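Local atomic coordinates of nucleoside-triphosphatase THEP1 (Aquifex aeolicus, PDB entry 1YE8), a protein that hydrolyses nucleoside triphosphates, among them ATP, GTP, CTP, TTP and UTP, to the diphosphate and phosphate. Residues Arg27-Trp32 with Arg99-Ile104; Pro86-Ala91 with Ile103-Ile108. One frame throughout, in Å; residues are numbered along the deposited sequence.

Contact 1 of 2, residues Arg27-Trp32 with Arg99-Ile104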
loop_
_atom_site.group_PDB
_atom_site.type_symbol
_atom_site.label_atom_id
_atom_site.label_comp_id
_atom_site.label_asym_id
_atom_site.label_seq_id
_atom_site.Cartn_x
_atom_site.Cartn_y
_atom_site.Cartn_z
ATOM N N ARG A 27 -10.121 -12.093 -3.893
ATOM C CA ARG A 27 -9.972 -11.015 -4.872
ATOM C C ARG A 27 -8.750 -10.143 -4.583
ATOM O O ARG A 27 -8.223 -9.511 -5.497
ATOM C CB ARG A 27 -11.201 -10.118 -4.875
ATOM C CG ARG A 27 -12.456 -10.782 -5.432
ATOM C CD ARG A 27 -13.708 -9.955 -5.173
ATOM N NE ARG A 27 -13.685 -8.731 -5.970
ATOM C CZ ARG A 27 -14.575 -7.755 -5.864
ATOM N NH1 ARG A 27 -15.576 -7.870 -4.999
ATOM N NH2 ARG A 27 -14.480 -6.683 -6.637
ATOM N N ALA A 28 -8.327 -10.087 -3.322
ATOM C CA ALA A 28 -7.282 -9.155 -2.903
ATOM C C ALA A 28 -5.910 -9.799 -3.007
ATOM O O ALA A 28 -5.697 -10.879 -2.448
ATOM C CB ALA A 28 -7.541 -8.691 -1.484
ATOM N N ILE A 29 -4.986 -9.146 -3.720
ATOM C CA ILE A 29 -3.607 -9.653 -3.840
ATOM C C ILE A 29 -2.640 -8.486 -3.649
ATOM O O ILE A 29 -2.755 -7.467 -4.338
ATOM C CB ILE A 29 -3.338 -10.337 -5.210
ATOM C CG1 ILE A 29 -4.423 -11.358 -5.588
ATOM C CG2 ILE A 29 -1.960 -10.970 -5.207
ATOM C CD1 ILE A 29 -4.428 -11.732 -7.109
ATOM N N GLY A 30 -1.681 -8.626 -2.738
ATOM C CA GLY A 30 -0.711 -7.562 -2.511
ATOM C C GLY A 30 -0.126 -7.619 -1.117
ATOM O O GLY A 30 0.155 -8.699 -0.593
ATOM N N PHE A 31 0.051 -6.460 -0.494
ATOM C CA PHE A 31 0.655 -6.422 0.822
ATOM C C PHE A 31 0.227 -5.203 1.594
ATOM O O PHE A 31 -0.208 -4.179 1.006
ATOM C CB PHE A 31 2.200 -6.509 0.736
ATOM C CG PHE A 31 2.859 -5.253 0.191
ATOM C CD1 PHE A 31 3.113 -4.165 1.012
ATOM C CD2 PHE A 31 3.193 -5.159 -1.158
ATOM C CE1 PHE A 31 3.709 -3.014 0.513
ATOM C CE2 PHE A 31 3.779 -3.999 -1.664
ATOM C CZ PHE A 31 4.044 -2.932 -0.822
ATOM N N TRP A 32 0.417 -5.295 2.908
ATOM C CA TRP A 32 0.305 -4.144 3.789
ATOM C C TRP A 32 1.503 -4.077 4.718
ATOM O O TRP A 32 2.383 -4.954 4.682
ATOM C CB TRP A 32 -1.031 -4.119 4.561
ATOM C CG TRP A 32 -1.257 -5.312 5.463
ATOM C CD1 TRP A 32 -0.927 -5.422 6.787
ATOM C CD2 TRP A 32 -1.847 -6.560 5.087
ATOM N NE1 TRP A 32 -1.288 -6.664 7.260
ATOM C CE2 TRP A 32 -1.850 -7.384 6.237
ATOM C CE3 TRP A 32 -2.387 -7.065 3.895
ATOM C CZ2 TRP A 32 -2.376 -8.694 6.228
ATOM C CZ3 TRP A 32 -2.894 -8.371 3.887
ATOM C CH2 TRP A 32 -2.886 -9.154 5.049
ATOM N N ARG A 99 -10.816 -8.811 -13.803
ATOM C CA ARG A 99 -11.184 -7.514 -13.264
ATOM C C ARG A 99 -11.836 -7.579 -11.878
ATOM O O ARG A 99 -12.060 -6.542 -11.251
ATOM C CB ARG A 99 -12.070 -6.776 -14.265
ATOM C CG ARG A 99 -11.340 -6.408 -15.563
ATOM C CD ARG A 99 -11.752 -7.239 -16.783
ATOM N NE ARG A 99 -13.205 -7.388 -16.877
ATOM C CZ ARG A 99 -13.847 -8.023 -17.849
ATOM N NH1 ARG A 99 -13.177 -8.582 -18.851
ATOM N NH2 ARG A 99 -15.173 -8.094 -17.823
ATOM N N ARG A 100 -12.114 -8.783 -11.381
ATOM C CA ARG A 100 -12.572 -8.938 -10.003
ATOM C C ARG A 100 -11.425 -8.756 -9.009
ATOM O O ARG A 100 -11.655 -8.441 -7.843
ATOM C CB ARG A 100 -13.250 -10.300 -9.783
ATOM C CG ARG A 100 -14.509 -10.525 -10.608
ATOM C CD ARG A 100 -15.748 -9.855 -10.040
ATOM N NE ARG A 100 -16.128 -10.406 -8.744
ATOM C CZ ARG A 100 -16.992 -9.838 -7.914
ATOM N NH1 ARG A 100 -17.572 -8.690 -8.237
ATOM N NH2 ARG A 100 -17.270 -10.420 -6.755
ATOM N N LYS A 101 -10.196 -8.977 -9.466
ATOM C CA LYS A 101 -9.045 -8.863 -8.578
ATOM C C LYS A 101 -8.728 -7.402 -8.272
ATOM O O LYS A 101 -8.922 -6.490 -9.103
ATOM C CB LYS A 101 -7.802 -9.553 -9.172
ATOM C CG LYS A 101 -7.925 -11.054 -9.427
ATOM C CD LYS A 101 -8.097 -11.897 -8.177
ATOM C CE LYS A 101 -8.029 -13.381 -8.555
ATOM N NZ LYS A 101 -8.463 -14.249 -7.435
ATOM N N VAL A 102 -8.228 -7.210 -7.060
ATOM C CA VAL A 102 -7.869 -5.889 -6.547
ATOM C C VAL A 102 -6.458 -5.972 -5.989
ATOM O O VAL A 102 -6.184 -6.789 -5.096
ATOM C CB VAL A 102 -8.853 -5.413 -5.451
ATOM C CG1 VAL A 102 -8.461 -4.024 -4.952
ATOM C CG2 VAL A 102 -10.295 -5.432 -5.987
ATOM N N ILE A 103 -5.572 -5.138 -6.535
ATOM C CA ILE A 103 -4.184 -5.054 -6.076
ATOM C C ILE A 103 -4.141 -4.235 -4.796
ATOM O O ILE A 103 -4.760 -3.175 -4.726
ATOM C CB ILE A 103 -3.299 -4.401 -7.168
ATOM C CG1 ILE A 103 -3.435 -5.197 -8.484
ATOM C CG2 ILE A 103 -1.848 -4.324 -6.690
ATOM C CD1 ILE A 103 -2.743 -4.543 -9.665
ATOM N N ILE A 104 -3.388 -4.712 -3.801
ATOM C CA ILE A 104 -3.324 -4.067 -2.477
ATOM C C ILE A 104 -1.915 -3.540 -2.223
ATOM O O ILE A 104 -0.959 -4.308 -2.285
ATOM C CB ILE A 104 -3.699 -5.074 -1.360
ATOM C CG1 ILE A 104 -5.048 -5.749 -1.646
ATOM C CG2 ILE A 104 -3.633 -4.405 0.000
ATOM C CD1 ILE A 104 -6.285 -4.844 -1.642
HETATM O O HOH W 1 -13.643 -5.866 -9.177
#
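Arg27 meets Arg100 and Lys101 where two neighbouring parallel strands of the RecA-like P-loop NTPase core begin, the edge strand 28-29 and strand 102-105. The Arg27 side chain shows how one long chain can use a single carbonyl as its guide. Its CB starts 3.4 Å from Arg100 O, and CG and CD follow alongside that same oxygen. A bend at chi3 (69°) then brings NE to it, 2.8 Å from Arg100 O with an N-H...O angle of 179°. The oxygen lies at the guanidinium edge, within its plane, so the bond helps to fix the rotation of the group. CZ sits over the centre of the Arg100 guanidinium, the two flat groups stacking with centres 3.8 Å apart and planes at 19°. Two like charges thus lie face to face, probably made tolerable by polar partners: Arg27 NH1 donates to Glu177 O, Arg100 NH1 to Arg178 O, and Arg27 NH2 to a water that in turn donates to Arg99 O. Beyond this end the strands pair as a parallel ladder. Val102 N donates to Arg27 O, Ile29 N to Val102 O, Ile104 N to Ile29 O and Phe31 N to Ile104 O, the last 3.0 Å long. Gly30 lies at the corner where the chain leaves this sheet; a CB there would clash with Ile104 O and jam against the carbonyl of Ile29. Ala28 CB touches Ile104 CG1 at 3.9 Å on the face covered by helix 13-24, where Val17 packs on Ile104. On the other face, toward helix 77-97, the methyl CD1 of Ile29 rests 3.8 Å from Lys101 CD, while Lys101 NZ reaches back to Lys26 O.

Contact 2 of 2, residues Pro86-Ala91 with Ile103-Ile108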
loop_
_atom_site.group_PDB
_atom_site.type_symbol
_atom_site.label_atom_id
_atom_site.label_comp_id
_atom_site.label_asym_id
_atom_site.label_seq_id
_atom_site.Cartn_x
_atom_site.Cartn_y
_atom_site.Cartn_z
ATOM N N PRO A 86 7.648 -9.715 -5.887
ATOM C CA PRO A 86 6.955 -10.859 -6.480
ATOM C C PRO A 86 5.445 -10.817 -6.236
ATOM O O PRO A 86 4.700 -11.169 -7.154
ATOM C CB PRO A 86 7.630 -12.082 -5.851
ATOM C CG PRO A 86 8.442 -11.578 -4.733
ATOM C CD PRO A 86 8.711 -10.129 -4.946
ATOM N N ILE A 87 4.984 -10.384 -5.066
ATOM C CA ILE A 87 3.537 -10.364 -4.865
ATOM C C ILE A 87 2.854 -9.297 -5.732
ATOM O O ILE A 87 1.759 -9.536 -6.245
ATOM C CB ILE A 87 3.141 -10.267 -3.362
ATOM C CG1 ILE A 87 1.673 -10.673 -3.176
ATOM C CG2 ILE A 87 3.347 -8.874 -2.800
ATOM C CD1 ILE A 87 1.413 -12.180 -3.366
ATOM N N LEU A 88 3.508 -8.155 -5.953
ATOM C CA LEU A 88 2.908 -7.145 -6.833
ATOM C C LEU A 88 2.968 -7.548 -8.298
ATOM O O LEU A 88 2.042 -7.251 -9.048
ATOM C CB LEU A 88 3.526 -5.761 -6.617
ATOM C CG LEU A 88 3.151 -5.044 -5.312
ATOM C CD1 LEU A 88 3.571 -3.581 -5.375
ATOM C CD2 LEU A 88 1.664 -5.141 -4.953
ATOM N N GLU A 89 4.040 -8.223 -8.721
ATOM C CA GLU A 89 4.102 -8.690 -10.110
ATOM C C GLU A 89 2.990 -9.709 -10.372
ATOM O O GLU A 89 2.329 -9.682 -11.415
ATOM C CB GLU A 89 5.470 -9.298 -10.445
ATOM C CG GLU A 89 6.612 -8.290 -10.402
ATOM C CD GLU A 89 6.821 -7.492 -11.675
ATOM O OE1 GLU A 89 5.952 -7.504 -12.564
ATOM O OE2 GLU A 89 7.874 -6.809 -11.779
ATOM N N ARG A 90 2.781 -10.614 -9.413
ATOM C CA ARG A 90 1.670 -11.563 -9.494
ATOM C C ARG A 90 0.320 -10.839 -9.500
ATOM O O ARG A 90 -0.541 -11.118 -10.341
ATOM C CB ARG A 90 1.719 -12.552 -8.328
ATOM C CG ARG A 90 0.516 -13.446 -8.247
ATOM C CD ARG A 90 0.497 -14.388 -7.060
ATOM N NE ARG A 90 -0.881 -14.785 -6.859
ATOM C CZ ARG A 90 -1.391 -15.244 -5.745
ATOM N NH1 ARG A 90 -0.618 -15.446 -4.669
ATOM N NH2 ARG A 90 -2.691 -15.516 -5.719
ATOM N N ALA A 91 0.145 -9.903 -8.564
ATOM C CA ALA A 91 -1.115 -9.160 -8.472
ATOM C C ALA A 91 -1.449 -8.466 -9.792
ATOM O O ALA A 91 -2.576 -8.533 -10.251
ATOM C CB ALA A 91 -1.063 -8.150 -7.343
ATOM N N ILE A 103 -5.572 -5.138 -6.535
ATOM C CA ILE A 103 -4.184 -5.054 -6.076
ATOM C C ILE A 103 -4.141 -4.235 -4.796
ATOM O O ILE A 103 -4.760 -3.175 -4.726
ATOM C CB ILE A 103 -3.299 -4.401 -7.168
ATOM C CG1 ILE A 103 -3.435 -5.197 -8.484
ATOM C CG2 ILE A 103 -1.848 -4.324 -6.690
ATOM C CD1 ILE A 103 -2.743 -4.543 -9.665
ATOM N N ILE A 104 -3.388 -4.712 -3.801
ATOM C CA ILE A 104 -3.324 -4.067 -2.477
ATOM C C ILE A 104 -1.915 -3.540 -2.223
ATOM O O ILE A 104 -0.959 -4.308 -2.285
ATOM C CB ILE A 104 -3.699 -5.074 -1.360
ATOM C CG1 ILE A 104 -5.048 -5.749 -1.646
ATOM C CG2 ILE A 104 -3.633 -4.405 0.000
ATOM C CD1 ILE A 104 -6.285 -4.844 -1.642
ATOM N N ILE A 105 -1.780 -2.236 -1.959
ATOM C CA ILE A 105 -0.440 -1.649 -1.763
ATOM C C ILE A 105 -0.461 -0.691 -0.568
ATOM O O ILE A 105 -0.804 0.497 -0.715
ATOM C CB ILE A 105 0.051 -0.878 -3.037
ATOM C CG1 ILE A 105 -0.223 -1.659 -4.339
ATOM C CG2 ILE A 105 1.557 -0.567 -2.896
ATOM C CD1 ILE A 105 0.242 -0.922 -5.596
ATOM N N ASP A 106 -0.091 -1.178 0.610
ATOM C CA ASP A 106 0.021 -0.308 1.790
ATOM C C ASP A 106 1.455 -0.478 2.280
ATOM O O ASP A 106 1.811 -1.552 2.782
ATOM C CB ASP A 106 -1.007 -0.721 2.862
ATOM C CG ASP A 106 -0.733 -0.096 4.210
ATOM O OD1 ASP A 106 -0.701 1.158 4.303
ATOM O OD2 ASP A 106 -0.551 -0.782 5.231
ATOM N N GLU A 107 2.312 0.539 2.155
ATOM C CA GLU A 107 2.022 1.915 1.809
ATOM C C GLU A 107 2.953 2.365 0.689
ATOM O O GLU A 107 4.124 1.939 0.605
ATOM C CB GLU A 107 2.260 2.784 3.057
ATOM C CG GLU A 107 1.989 4.262 2.844
ATOM C CD GLU A 107 1.790 5.056 4.114
ATOM O OE1 GLU A 107 1.732 4.513 5.231
ATOM O OE2 GLU A 107 1.679 6.278 4.006
ATOM N N ILE A 108 2.462 3.256 -0.163
ATOM C CA ILE A 108 3.337 3.971 -1.071
ATOM C C ILE A 108 3.898 5.144 -0.271
ATOM O O ILE A 108 3.446 6.295 -0.395
ATOM C CB ILE A 108 2.603 4.402 -2.357
ATOM C CG1 ILE A 108 1.904 3.189 -3.001
ATOM C CG2 ILE A 108 3.579 5.080 -3.356
ATOM C CD1 ILE A 108 0.977 3.531 -4.095
#
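Ala91 N donates to Ile87 O at 2.8 Å, a helical bond one turn long that helps to set the Ala91 methyl against Ile103. It belongs to helix 77-97, which packs on the parallel sheet of the P-loop NTPase core and leads into strand 102-105, closing a beta-alpha-beta connection from strand 28-29 in which the antiparallel sheet is inserted. The local axes run nearly antiparallel, at 151°, and approach to 8.8 Å, consistent with the small Ala91 at the interface. Ala91 CB points at the strand and lies against both branches of Ile103, 4.0 Å from CG1 and equally far from CG2. Because Ile103 CG1 stands beside its own backbone N (chi1 -56°), the ethyl arm lies against the Ala91 carbonyl, CG1 3.9 Å from Ala91 O with CD1 close to the same group. One turn earlier, Leu88 sends a single methyl into the contact. Its CD2 rests over the notch between Ile103 CG2 and Ile105 CG1, 4.0 Å from each, on side chains two residues apart on the same face of the strand. An alanine in place of Ile103 would probably open a gap beneath Ala91 and leave Leu88 CD2 without one of the two isoleucine side chains it meets on this strand. Phe118 of helix 116-126 packs on both Leu88 and Ile105, and Phe31 touches the same pair, so the layer is apolar and buried. Within it, Leu88 CD2 comes 3.8 Å from Ile104 O, the backbone oxygen set between those two isoleucines.

How the contacts relate
Strand 102-105 joins the two contacts: contact 1 pairs its edge with 27-32, and contact 2 covers one of its faces with helix 77-97. Their centres lie about 7 Å apart, and they meet directly where Ala91 CB comes 3.5 Å from Ile29 O. The ladder probably continues past contact 1, with Asp106 N 3.0 Å from Phe31 O. Both contacts thus frame a hydrophobic strand that leads to Asp106, consistent with a Walker B motif and part of a predicted ATP site. Asp106 OD2 is hydrogen-bonded to Thr14 OG1 of the probable P-loop, and a bound magnesium ion lies about 10 Å from the side chain of Phe31 and about 11 Å from that of Ile104.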